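Local coordinates for surface glycan binding protein B (Bacteroides ovatus, PDB 6E57) that binds mixed-linkage beta-glucan as a surface glycan-binding protein, probably capturing cereal glucan at the bacterial surface for use by this gut symbiont, at residues T312-V320 against N330-V340; E361-W372 against A401-Y412. One frame throughout, in Å; residues are numbered along the deposited sequence.

Contact 1: T312-V320 against N330-V340; sequences TLWSGHHYV and NKTFGLIPMDV. With PO4 (phosphate ion), chain K.
F333 drives the edge of its ring into the face of W314, and with H318 the two form an aromatic cluster on the concave side of a corner, where the chain turns at G316 between two strands. The T-shaped geometry is clear: the W314 six-membered ring and the F333 ring have centroids 4.8 Å apart and planes at 77°. F333 CE1 stands over the middle of the indole, while the backbone N of G316 approaches the opposite face near its rim, so the indole is held between the corner and the loop. I336 fills the groove at the base of the tryptophan, its CG1 lying 3.8 Å from W314 CB. At a classic beta bulge opposite V417, L313 and W314 both point toward segment 330-340, and L313 reaches the start of helix 338-343, its CD2 3.6 Å from V340 CG1. Next along the same edge of F333, CD1 meets the imidazole of H318 in a more offset edge-to-face pair. The H318 ring lies in a slot of its own. L335 CD1 covers one face, 4.0 Å from the H318 ring centroid, and the amide nitrogen of N330 lies over the other. With CG anti to the backbone N (chi1 -175°), the H318 ring extends far enough for NE2 to donate to T332 O at 2.9 Å, with the oxygen close to the ring plane; a weak bond to P329 O is a second hold. K331 turns its side chain off the strands toward D326 and the bound glycan. Y319 OH donates to a phosphate oxygen. The amide of N330 is anchored as well: its ND2 gives a hydrogen bond to Y319 O at 3.0 Å, with an N-H...O angle of 154°.

Contact 2: E361-W372 against A401-Y412; sequences EYHKMQLATGYW and AEAGFLCVGHGY. With BGC (beta-D-glucopyranose), chain E; BGC (beta-D-glucopyranose), chain B; BGC (beta-D-glucopyranose), chain C; BGC (beta-D-glucopyranose), chain D.
T369 OG1 is gripped by several groups at the end of an antiparallel strand pair: it donates to E402 OE1 at 2.8 Å, using the carboxylate's anti lone pair, and accepts from Y371 N at 3.2 Å, which makes an ST turn, while T373 N is a further partner. E402 OE1 is held by T373 OG1 as well. Paired backbone hydrogen bonds join K364 with H410, Q366 with V408 and A368 with L406, which fixes the register of strands 364-369 and 405-409. V408 O is doubly used, because Q366 N and Y412 OH approach it from opposite faces of its carbonyl plane. M365 CB packs over the Y412 ring, 3.8 Å from its centroid. At the other end, H363 ND1 donates to G411 O at 2.8 Å, close to the imidazole plane. Two aromatic plates emerge from the turn 369-372. E402 CA supports Y371 from beneath, 3.6 Å from the ring centroid and 11° off the normal, and glucose of chain C lies over the opposite face. V408 CG2 likewise backs the six-membered ring of W372 at 3.4 Å from its centroid, and the other face carries glucoses of chains D and E. Glucose E also donates from O2 to Y371 O at 3.1 Å. The chemistry thus implies a mainly apolar sugar platform, with the rings backed by protein on one face and offered to glucan on the other.

In the fold
Contact 1 and contact 2, whose centres are 11 Å apart, are stitched together by backbone: F333 N lies 2.9 Å from C407 O and V320 N lies 3.0 Å from Y412 O, both probable hydrogen bonds. Residues T332 and F333 therefore lie against strand 405-409, and T332 CG2 comes to 3.3 Å from W372 CZ2. The glycan pocket draws on both contacts. Contact 2 supplies the aromatic rings of Y371 and W372; contact 1 supplies K331, whose side chain comes within about 3 Å of a bound glucose at nearest atoms. W322, D323 and D326 complete the site. A phosphate, probably from the crystallisation liquor, also lies near both contacts, hydrogen-bonded to Y319 and S321 and about 3 Å from the H410 side chain at nearest atoms.

Contact 1: T312-V320 against N330-V340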
loop_
_atom_site.group_PDB
_atom_site.type_symbol
_atom_site.label_atom_id
_atom_site.label_comp_id
_atom_site.label_asym_id
_atom_site.label_seq_id
_atom_site.Cartn_x
_atom_site.Cartn_y
_atom_site.Cartn_z
ATOM N N THR A 312 -18.925 15.929 -19.333
ATOM C CA THR A 312 -18.198 16.045 -20.595
ATOM C C THR A 312 -18.172 17.513 -21.030
ATOM O O THR A 312 -19.216 18.137 -21.162
ATOM C CB THR A 312 -18.828 15.174 -21.686
ATOM O OG1 THR A 312 -18.764 13.815 -21.252
ATOM C CG2 THR A 312 -18.137 15.322 -23.024
ATOM N N LEU A 313 -16.967 18.048 -21.245
ATOM C CA LEU A 313 -16.785 19.427 -21.668
ATOM C C LEU A 313 -16.621 19.487 -23.187
ATOM O O LEU A 313 -17.040 20.450 -23.810
ATOM C CB LEU A 313 -15.562 20.018 -20.961
ATOM C CG LEU A 313 -15.683 20.158 -19.444
ATOM C CD1 LEU A 313 -14.412 20.754 -18.858
ATOM C CD2 LEU A 313 -16.892 21.000 -19.066
ATOM N N TRP A 314 -15.992 18.464 -23.769
ATOM C CA TRP A 314 -15.755 18.423 -25.199
ATOM C C TRP A 314 -15.491 16.983 -25.642
ATOM O O TRP A 314 -14.942 16.192 -24.887
ATOM C CB TRP A 314 -14.588 19.347 -25.565
ATOM C CG TRP A 314 -14.299 19.408 -27.033
ATOM C CD1 TRP A 314 -14.758 20.334 -27.924
ATOM C CD2 TRP A 314 -13.479 18.500 -27.786
ATOM N NE1 TRP A 314 -14.282 20.064 -29.178
ATOM C CE2 TRP A 314 -13.497 18.942 -29.125
ATOM C CE3 TRP A 314 -12.743 17.356 -27.463
ATOM C CZ2 TRP A 314 -12.797 18.285 -30.135
ATOM C CZ3 TRP A 314 -12.057 16.702 -28.461
ATOM C CH2 TRP A 314 -12.084 17.165 -29.777
ATOM N N SER A 315 -15.864 16.686 -26.891
ATOM C CA SER A 315 -15.729 15.363 -27.498
ATOM C C SER A 315 -15.340 15.511 -28.975
ATOM O O SER A 315 -15.789 16.440 -29.641
ATOM C CB SER A 315 -17.013 14.598 -27.344
ATOM O OG SER A 315 -16.859 13.263 -27.787
ATOM N N GLY A 316 -14.504 14.595 -29.479
ATOM C CA GLY A 316 -14.092 14.598 -30.888
ATOM C C GLY A 316 -12.764 13.891 -31.116
ATOM O O GLY A 316 -12.455 12.910 -30.451
ATOM N N HIS A 317 -11.992 14.396 -32.085
ATOM C CA HIS A 317 -10.702 13.830 -32.489
ATOM C C HIS A 317 -9.856 14.930 -33.148
ATOM O O HIS A 317 -9.847 15.067 -34.377
ATOM C CB HIS A 317 -10.927 12.621 -33.407
ATOM C CG HIS A 317 -9.677 11.898 -33.783
ATOM N ND1 HIS A 317 -8.942 11.166 -32.868
ATOM C CD2 HIS A 317 -9.037 11.777 -34.966
ATOM C CE1 HIS A 317 -7.901 10.629 -33.472
ATOM N NE2 HIS A 317 -7.936 10.990 -34.761
ATOM N N HIS A 318 -9.146 15.700 -32.311
ATOM C CA HIS A 318 -8.495 16.945 -32.704
ATOM C C HIS A 318 -6.968 16.832 -32.588
ATOM O O HIS A 318 -6.434 16.737 -31.486
ATOM C CB HIS A 318 -9.026 18.093 -31.843
ATOM C CG HIS A 318 -8.492 19.421 -32.250
ATOM N ND1 HIS A 318 -9.127 20.210 -33.187
ATOM C CD2 HIS A 318 -7.381 20.088 -31.871
ATOM C CE1 HIS A 318 -8.434 21.316 -33.362
ATOM N NE2 HIS A 318 -7.359 21.263 -32.566
ATOM N N TYR A 319 -6.278 16.879 -33.736
ATOM C CA TYR A 319 -4.824 16.759 -33.797
ATOM C C TYR A 319 -4.182 18.028 -33.228
ATOM O O TYR A 319 -4.725 19.124 -33.388
ATOM C CB TYR A 319 -4.338 16.521 -35.231
ATOM C CG TYR A 319 -2.855 16.258 -35.331
ATOM C CD1 TYR A 319 -2.296 15.123 -34.764
ATOM C CD2 TYR A 319 -2.001 17.151 -35.958
ATOM C CE1 TYR A 319 -0.935 14.873 -34.831
ATOM C CE2 TYR A 319 -0.636 16.917 -36.033
ATOM C CZ TYR A 319 -0.099 15.773 -35.466
ATOM O OH TYR A 319 1.242 15.524 -35.522
ATOM N N VAL A 320 -3.018 17.853 -32.589
ATOM C CA VAL A 320 -2.245 18.939 -31.988
ATOM C C VAL A 320 -0.798 18.851 -32.485
ATOM O O VAL A 320 -0.155 17.818 -32.335
ATOM C CB VAL A 320 -2.294 18.871 -30.450
ATOM C CG1 VAL A 320 -1.455 19.969 -29.813
ATOM C CG2 VAL A 320 -3.720 18.911 -29.926
ATOM N N ASN A 330 -5.275 23.249 -35.736
ATOM C CA ASN A 330 -4.659 22.062 -35.151
ATOM C C ASN A 330 -3.240 22.363 -34.642
ATOM O O ASN A 330 -2.469 21.433 -34.413
ATOM C CB ASN A 330 -4.637 20.905 -36.153
ATOM C CG ASN A 330 -6.021 20.406 -36.505
ATOM O OD1 ASN A 330 -6.486 20.596 -37.626
ATOM N ND2 ASN A 330 -6.688 19.777 -35.551
ATOM N N LYS A 331 -2.891 23.642 -34.455
ATOM C CA LYS A 331 -1.621 23.972 -33.819
ATOM C C LYS A 331 -1.737 23.700 -32.316
ATOM O O LYS A 331 -0.772 23.266 -31.678
ATOM C CB LYS A 331 -1.193 25.423 -34.045
ATOM C CG LYS A 331 0.196 25.730 -33.501
ATOM C CD LYS A 331 0.678 27.137 -33.725
ATOM C CE LYS A 331 2.075 27.353 -33.184
ATOM N NZ LYS A 331 2.607 28.685 -33.556
ATOM N N THR A 332 -2.926 23.988 -31.774
ATOM C CA THR A 332 -3.275 23.730 -30.388
ATOM C C THR A 332 -4.685 23.137 -30.326
ATOM O O THR A 332 -5.373 23.039 -31.342
ATOM C CB THR A 332 -3.233 25.021 -29.563
ATOM O OG1 THR A 332 -4.298 25.860 -30.016
ATOM C CG2 THR A 332 -1.913 25.752 -29.673
ATOM N N PHE A 333 -5.098 22.754 -29.117
ATOM C CA PHE A 333 -6.487 22.469 -28.814
ATOM C C PHE A 333 -7.056 23.641 -28.006
ATOM O O PHE A 333 -6.765 23.765 -26.823
ATOM C CB PHE A 333 -6.617 21.145 -28.057
ATOM C CG PHE A 333 -7.990 20.878 -27.495
ATOM C CD1 PHE A 333 -8.972 20.286 -28.273
ATOM C CD2 PHE A 333 -8.310 21.235 -26.195
ATOM C CE1 PHE A 333 -10.238 20.050 -27.765
ATOM C CE2 PHE A 333 -9.577 20.998 -25.686
ATOM C CZ PHE A 333 -10.538 20.403 -26.471
ATOM N N GLY A 334 -7.818 24.516 -28.677
ATOM C CA GLY A 334 -8.703 25.490 -28.025
ATOM C C GLY A 334 -10.026 24.829 -27.684
ATOM O O GLY A 334 -10.060 23.871 -26.922
ATOM N N LEU A 335 -11.117 25.353 -28.237
ATOM C CA LEU A 335 -12.383 24.611 -28.427
ATOM C C LEU A 335 -13.178 24.420 -27.125
ATOM O O LEU A 335 -14.345 24.050 -27.192
ATOM C CB LEU A 335 -12.107 23.267 -29.114
ATOM C CG LEU A 335 -11.539 23.358 -30.534
ATOM C CD1 LEU A 335 -11.512 21.991 -31.201
ATOM C CD2 LEU A 335 -12.330 24.335 -31.389
ATOM N N ILE A 336 -12.580 24.674 -25.956
ATOM C CA ILE A 336 -13.370 24.869 -24.742
ATOM C C ILE A 336 -13.247 26.335 -24.344
ATOM O O ILE A 336 -12.172 26.787 -23.961
ATOM C CB ILE A 336 -12.952 23.920 -23.603
ATOM C CG1 ILE A 336 -13.050 22.451 -24.022
ATOM C CG2 ILE A 336 -13.778 24.198 -22.354
ATOM C CD1 ILE A 336 -12.556 21.486 -22.974
ATOM N N PRO A 337 -14.337 27.127 -24.454
ATOM C CA PRO A 337 -14.270 28.560 -24.174
ATOM C C PRO A 337 -14.064 28.875 -22.684
ATOM O O PRO A 337 -14.341 28.040 -21.823
ATOM C CB PRO A 337 -15.612 29.102 -24.696
ATOM C CG PRO A 337 -16.545 27.912 -24.710
ATOM C CD PRO A 337 -15.671 26.691 -24.893
ATOM N N MET A 338 -13.583 30.094 -22.412
ATOM C CA MET A 338 -13.204 30.561 -21.073
ATOM C C MET A 338 -14.384 30.480 -20.091
ATOM O O MET A 338 -14.178 30.182 -18.908
ATOM C CB MET A 338 -12.720 32.013 -21.124
ATOM C CG MET A 338 -11.384 32.181 -21.811
ATOM S SD MET A 338 -10.846 33.907 -21.882
ATOM C CE MET A 338 -10.562 34.241 -20.145
ATOM N N ASP A 339 -15.600 30.765 -20.574
ATOM C CA ASP A 339 -16.778 30.874 -19.703
ATOM C C ASP A 339 -17.097 29.513 -19.063
ATOM O O ASP A 339 -17.673 29.476 -17.978
ATOM C CB ASP A 339 -17.979 31.508 -20.420
ATOM C CG ASP A 339 -18.495 30.774 -21.648
ATOM O OD1 ASP A 339 -17.979 29.677 -21.951
ATOM O OD2 ASP A 339 -19.409 31.314 -22.302
ATOM N N VAL A 340 -16.710 28.412 -19.720
ATOM C CA VAL A 340 -16.873 27.061 -19.164
ATOM C C VAL A 340 -15.946 26.899 -17.952
ATOM O O VAL A 340 -16.366 26.416 -16.904
ATOM C CB VAL A 340 -16.604 25.966 -20.215
ATOM C CG1 VAL A 340 -16.556 24.581 -19.585
ATOM C CG2 VAL A 340 -17.619 25.998 -21.349
HETATM P P PO4 K . 2.909 17.962 -38.450
HETATM O O1 PO4 K . 4.419 17.931 -38.503
HETATM O O2 PO4 K . 2.439 19.390 -38.307
HETATM O O3 PO4 K . 2.418 17.159 -37.269
HETATM O O4 PO4 K . 2.362 17.368 -39.729
#

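Contact 2: E361-W372 against A401-Y412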
loop_
_atom_site.group_PDB
_atom_site.type_symbol
_atom_site.label_atom_id
_atom_site.label_comp_id
_atom_site.label_asym_id
_atom_site.label_seq_id
_atom_site.Cartn_x
_atom_site.Cartn_y
_atom_site.Cartn_z
ATOM N N GLU A 361 6.625 11.334 -35.367
ATOM C CA GLU A 361 8.011 11.037 -35.013
ATOM C C GLU A 361 8.164 10.903 -33.482
ATOM O O GLU A 361 8.939 10.076 -33.016
ATOM C CB GLU A 361 8.916 12.102 -35.655
ATOM C CG GLU A 361 8.461 13.557 -35.452
ATOM C CD GLU A 361 7.605 14.225 -36.530
ATOM O OE1 GLU A 361 6.449 13.801 -36.738
ATOM O OE2 GLU A 361 8.081 15.203 -37.133
ATOM N N TYR A 362 7.413 11.701 -32.706
ATOM C CA TYR A 362 7.392 11.650 -31.222
ATOM C C TYR A 362 6.050 12.189 -30.698
ATOM O O TYR A 362 5.264 12.750 -31.459
ATOM C CB TYR A 362 8.548 12.464 -30.629
ATOM C CG TYR A 362 8.430 13.949 -30.861
ATOM C CD1 TYR A 362 8.908 14.522 -32.029
ATOM C CD2 TYR A 362 7.816 14.779 -29.934
ATOM C CE1 TYR A 362 8.793 15.882 -32.268
ATOM C CE2 TYR A 362 7.692 16.141 -30.157
ATOM C CZ TYR A 362 8.184 16.694 -31.329
ATOM O OH TYR A 362 8.071 18.030 -31.575
ATOM N N HIS A 363 5.806 12.038 -29.389
ATOM C CA HIS A 363 4.540 12.458 -28.779
ATOM C C HIS A 363 4.800 13.192 -27.455
ATOM O O HIS A 363 5.243 12.578 -26.474
ATOM C CB HIS A 363 3.611 11.253 -28.583
ATOM C CG HIS A 363 3.744 10.214 -29.643
ATOM N ND1 HIS A 363 3.085 10.302 -30.848
ATOM C CD2 HIS A 363 4.467 9.076 -29.688
ATOM C CE1 HIS A 363 3.394 9.261 -31.590
ATOM N NE2 HIS A 363 4.237 8.493 -30.903
ATOM N N LYS A 364 4.504 14.500 -27.444
ATOM C CA LYS A 364 4.593 15.346 -26.258
ATOM C C LYS A 364 3.320 16.194 -26.137
ATOM O O LYS A 364 2.842 16.731 -27.135
ATOM C CB LYS A 364 5.817 16.262 -26.341
ATOM C CG LYS A 364 7.152 15.594 -26.057
ATOM C CD LYS A 364 8.235 16.572 -25.651
ATOM C CE LYS A 364 9.548 15.905 -25.299
ATOM N NZ LYS A 364 10.200 15.293 -26.484
ATOM N N MET A 365 2.797 16.316 -24.907
ATOM C CA MET A 365 1.651 17.181 -24.605
ATOM C C MET A 365 1.917 17.975 -23.321
ATOM O O MET A 365 2.738 17.583 -22.490
ATOM C CB MET A 365 0.361 16.371 -24.436
ATOM C CG MET A 365 0.276 15.608 -23.123
ATOM S SD MET A 365 -1.280 14.698 -22.929
ATOM C CE MET A 365 -2.455 16.048 -22.836
ATOM N N GLN A 366 1.200 19.095 -23.178
ATOM C CA GLN A 366 1.184 19.896 -21.954
ATOM C C GLN A 366 -0.147 20.654 -21.878
ATOM O O GLN A 366 -0.621 21.190 -22.880
ATOM C CB GLN A 366 2.371 20.865 -21.918
ATOM C CG GLN A 366 2.536 21.579 -20.579
ATOM C CD GLN A 366 3.623 22.629 -20.573
ATOM O OE1 GLN A 366 3.900 23.273 -21.580
ATOM N NE2 GLN A 366 4.237 22.826 -19.418
ATOM N N LEU A 367 -0.749 20.673 -20.684
ATOM C CA LEU A 367 -1.900 21.526 -20.398
ATOM C C LEU A 367 -1.377 22.917 -20.033
ATOM O O LEU A 367 -0.466 23.037 -19.220
ATOM C CB LEU A 367 -2.720 20.930 -19.250
ATOM C CG LEU A 367 -3.739 19.866 -19.646
ATOM C CD1 LEU A 367 -3.061 18.671 -20.292
ATOM C CD2 LEU A 367 -4.555 19.433 -18.438
ATOM N N ALA A 368 -1.958 23.952 -20.646
ATOM C CA ALA A 368 -1.464 25.309 -20.494
ATOM C C ALA A 368 -2.610 26.315 -20.610
ATOM O O ALA A 368 -3.734 25.966 -20.974
ATOM C CB ALA A 368 -0.403 25.583 -21.528
ATOM N N THR A 369 -2.283 27.575 -20.302
ATOM C CA THR A 369 -3.174 28.703 -20.494
ATOM C C THR A 369 -3.087 29.160 -21.953
ATOM O O THR A 369 -2.298 28.616 -22.734
ATOM C CB THR A 369 -2.815 29.860 -19.556
ATOM O OG1 THR A 369 -1.566 30.391 -20.002
ATOM C CG2 THR A 369 -2.719 29.442 -18.105
ATOM N N GLY A 370 -3.883 30.182 -22.293
ATOM C CA GLY A 370 -3.868 30.816 -23.610
ATOM C C GLY A 370 -2.549 31.510 -23.911
ATOM O O GLY A 370 -2.240 31.745 -25.072
ATOM N N TYR A 371 -1.785 31.843 -22.857
ATOM C CA TYR A 371 -0.451 32.471 -22.956
ATOM C C TYR A 371 0.654 31.400 -22.991
ATOM O O TYR A 371 1.840 31.735 -22.975
ATOM C CB TYR A 371 -0.204 33.418 -21.774
ATOM C CG TYR A 371 -1.051 34.669 -21.712
ATOM C CD1 TYR A 371 -2.187 34.836 -22.493
ATOM C CD2 TYR A 371 -0.735 35.684 -20.820
ATOM C CE1 TYR A 371 -2.962 35.981 -22.414
ATOM C CE2 TYR A 371 -1.504 36.832 -20.723
ATOM C CZ TYR A 371 -2.621 36.983 -21.525
ATOM O OH TYR A 371 -3.389 38.110 -21.443
ATOM N N TRP A 372 0.252 30.121 -23.014
ATOM C CA TRP A 372 1.139 28.946 -23.077
ATOM C C TRP A 372 1.900 28.750 -21.760
ATOM O O TRP A 372 2.934 28.090 -21.737
ATOM C CB TRP A 372 2.097 29.024 -24.275
ATOM C CG TRP A 372 1.426 28.845 -25.601
ATOM C CD1 TRP A 372 0.419 29.603 -26.124
ATOM C CD2 TRP A 372 1.724 27.845 -26.588
ATOM N NE1 TRP A 372 0.071 29.143 -27.365
ATOM C CE2 TRP A 372 0.856 28.067 -27.677
ATOM C CE3 TRP A 372 2.638 26.790 -26.660
ATOM C CZ2 TRP A 372 0.875 27.270 -28.819
ATOM C CZ3 TRP A 372 2.659 26.004 -27.792
ATOM C CH2 TRP A 372 1.782 26.237 -28.853
ATOM N N ALA A 401 -7.178 34.940 -16.481
ATOM C CA ALA A 401 -6.210 36.024 -16.659
ATOM C C ALA A 401 -5.439 35.877 -17.980
ATOM O O ALA A 401 -5.016 36.884 -18.547
ATOM C CB ALA A 401 -5.265 36.054 -15.483
ATOM N N GLU A 402 -5.252 34.634 -18.452
ATOM C CA GLU A 402 -4.362 34.329 -19.582
ATOM C C GLU A 402 -5.122 33.609 -20.709
ATOM O O GLU A 402 -4.644 32.619 -21.258
ATOM C CB GLU A 402 -3.176 33.490 -19.098
ATOM C CG GLU A 402 -2.315 34.192 -18.058
ATOM C CD GLU A 402 -0.977 33.535 -17.757
ATOM O OE1 GLU A 402 -0.649 32.526 -18.413
ATOM O OE2 GLU A 402 -0.261 34.038 -16.864
ATOM N N ALA A 403 -6.312 34.117 -21.044
ATOM C CA ALA A 403 -6.994 33.839 -22.313
ATOM C C ALA A 403 -7.385 32.358 -22.464
ATOM O O ALA A 403 -7.441 31.844 -23.580
ATOM C CB ALA A 403 -6.118 34.293 -23.457
ATOM N N GLY A 404 -7.681 31.687 -21.348
ATOM C CA GLY A 404 -8.338 30.380 -21.375
ATOM C C GLY A 404 -7.367 29.210 -21.320
ATOM O O GLY A 404 -6.222 29.342 -20.899
ATOM N N PHE A 405 -7.861 28.049 -21.758
ATOM C CA PHE A 405 -7.195 26.764 -21.630
ATOM C C PHE A 405 -6.706 26.305 -23.007
ATOM O O PHE A 405 -7.410 26.474 -24.001
ATOM C CB PHE A 405 -8.171 25.759 -21.015
ATOM C CG PHE A 405 -7.699 24.329 -20.988
ATOM C CD1 PHE A 405 -6.841 23.883 -19.994
ATOM C CD2 PHE A 405 -8.138 23.423 -21.940
ATOM C CE1 PHE A 405 -6.421 22.562 -19.963
ATOM C CE2 PHE A 405 -7.712 22.103 -21.913
ATOM C CZ PHE A 405 -6.855 21.676 -20.924
ATOM N N LEU A 406 -5.500 25.727 -23.045
ATOM C CA LEU A 406 -4.958 25.083 -24.241
ATOM C C LEU A 406 -4.391 23.707 -23.872
ATOM O O LEU A 406 -3.844 23.522 -22.789
ATOM C CB LEU A 406 -3.850 25.952 -24.847
ATOM C CG LEU A 406 -4.270 27.269 -25.499
ATOM C CD1 LEU A 406 -3.058 27.970 -26.078
ATOM C CD2 LEU A 406 -5.305 27.054 -26.585
ATOM N N CYS A 407 -4.533 22.753 -24.796
ATOM C CA CYS A 407 -3.658 21.591 -24.868
ATOM C C CYS A 407 -2.672 21.809 -26.022
ATOM O O CYS A 407 -3.064 22.064 -27.162
ATOM C CB CYS A 407 -4.438 20.297 -25.049
ATOM S SG CYS A 407 -5.316 19.782 -23.552
ATOM N N VAL A 408 -1.387 21.710 -25.687
ATOM C CA VAL A 408 -0.283 22.086 -26.536
ATOM C C VAL A 408 0.614 20.851 -26.697
ATOM O O VAL A 408 0.533 19.929 -25.889
ATOM C CB VAL A 408 0.430 23.291 -25.895
ATOM C CG1 VAL A 408 1.929 23.307 -26.135
ATOM C CG2 VAL A 408 -0.204 24.602 -26.330
ATOM N N GLY A 409 1.436 20.826 -27.752
ATOM C CA GLY A 409 2.391 19.735 -27.975
ATOM C C GLY A 409 2.445 19.296 -29.429
ATOM O O GLY A 409 2.203 20.100 -30.338
ATOM N N HIS A 410 2.766 18.011 -29.640
ATOM C CA HIS A 410 2.945 17.435 -30.974
ATOM C C HIS A 410 2.604 15.942 -30.981
ATOM O O HIS A 410 2.896 15.228 -30.036
ATOM C CB HIS A 410 4.382 17.663 -31.460
ATOM C CG HIS A 410 4.678 17.028 -32.776
ATOM N ND1 HIS A 410 4.322 17.615 -33.974
ATOM C CD2 HIS A 410 5.286 15.865 -33.088
ATOM C CE1 HIS A 410 4.698 16.838 -34.970
ATOM N NE2 HIS A 410 5.293 15.758 -34.452
ATOM N N GLY A 411 1.984 15.496 -32.076
ATOM C CA GLY A 411 1.878 14.083 -32.432
ATOM C C GLY A 411 0.839 13.330 -31.618
ATOM O O GLY A 411 1.012 12.132 -31.348
ATOM N N TYR A 412 -0.246 14.015 -31.241
ATOM C CA TYR A 412 -1.342 13.380 -30.515
ATOM C C TYR A 412 -2.667 14.064 -30.860
ATOM O O TYR A 412 -2.690 15.133 -31.472
ATOM C CB TYR A 412 -1.090 13.408 -29.007
ATOM C CG TYR A 412 -1.304 14.747 -28.346
ATOM C CD1 TYR A 412 -0.288 15.686 -28.297
ATOM C CD2 TYR A 412 -2.518 15.074 -27.761
ATOM C CE1 TYR A 412 -0.472 16.919 -27.691
ATOM C CE2 TYR A 412 -2.718 16.301 -27.149
ATOM C CZ TYR A 412 -1.690 17.227 -27.111
ATOM O OH TYR A 412 -1.863 18.440 -26.510
HETATM C C2 BGC E . 3.055 32.646 -25.910
HETATM C C3 BGC E . 4.079 32.033 -26.848
HETATM C C4 BGC E . 3.357 31.343 -27.994
HETATM C C5 BGC E . 2.446 32.347 -28.692
HETATM C C6 BGC E . 1.699 31.714 -29.855
HETATM C C1 BGC E . 2.124 33.579 -26.690
HETATM O O2 BGC E . 3.742 33.334 -24.856
HETATM O O3 BGC E . 4.892 31.112 -26.121
HETATM O O4 BGC E . 4.302 30.876 -28.957
HETATM O O5 BGC E . 1.503 32.883 -27.768
HETATM O O6 BGC E . 0.795 32.670 -30.415
HETATM C C2 BGC B . -1.819 41.330 -22.538
HETATM C C3 BGC B . -1.080 40.565 -23.619
HETATM C C4 BGC B . -1.982 39.533 -24.273
HETATM C C5 BGC B . -3.350 40.097 -24.661
HETATM C C6 BGC B . -4.319 38.963 -24.987
HETATM C C1 BGC B . -3.137 41.890 -23.057
HETATM O O1 BGC B . -3.869 42.460 -21.967
HETATM O O2 BGC B . -0.982 42.395 -22.093
HETATM O O3 BGC B . 0.049 39.892 -23.056
HETATM O O4 BGC B . -1.329 39.042 -25.448
HETATM O O5 BGC B . -3.941 40.852 -23.605
HETATM O O6 BGC B . -4.952 39.195 -26.248
HETATM C C2 BGC C . -1.043 37.021 -26.699
HETATM C C3 BGC C . -0.572 35.579 -26.668
HETATM C C4 BGC C . 0.806 35.470 -26.037
HETATM C C5 BGC C . 0.869 36.212 -24.708
HETATM C C6 BGC C . 2.273 36.107 -24.125
HETATM C C1 BGC C . -0.885 37.679 -25.334
HETATM O O2 BGC C . -2.412 37.048 -27.119
HETATM O O3 BGC C . -0.506 35.077 -28.002
HETATM O O4 BGC C . 1.123 34.093 -25.796
HETATM O O5 BGC C . 0.478 37.574 -24.906
HETATM O O6 BGC C . 2.446 37.045 -23.067
HETATM C C2 BGC D . 5.019 28.983 -30.202
HETATM C C3 BGC D . 5.426 27.519 -30.151
HETATM C C4 BGC D . 6.487 27.287 -29.087
HETATM C C5 BGC D . 6.093 27.956 -27.765
HETATM C C6 BGC D . 7.193 27.913 -26.718
HETATM C C1 BGC D . 4.650 29.496 -28.821
HETATM O O2 BGC D . 3.909 29.151 -31.086
HETATM O O3 BGC D . 5.944 27.124 -31.421
HETATM O O4 BGC D . 6.610 25.869 -28.899
HETATM O O5 BGC D . 5.759 29.329 -27.948
HETATM O O6 BGC D . 6.581 28.122 -25.445
#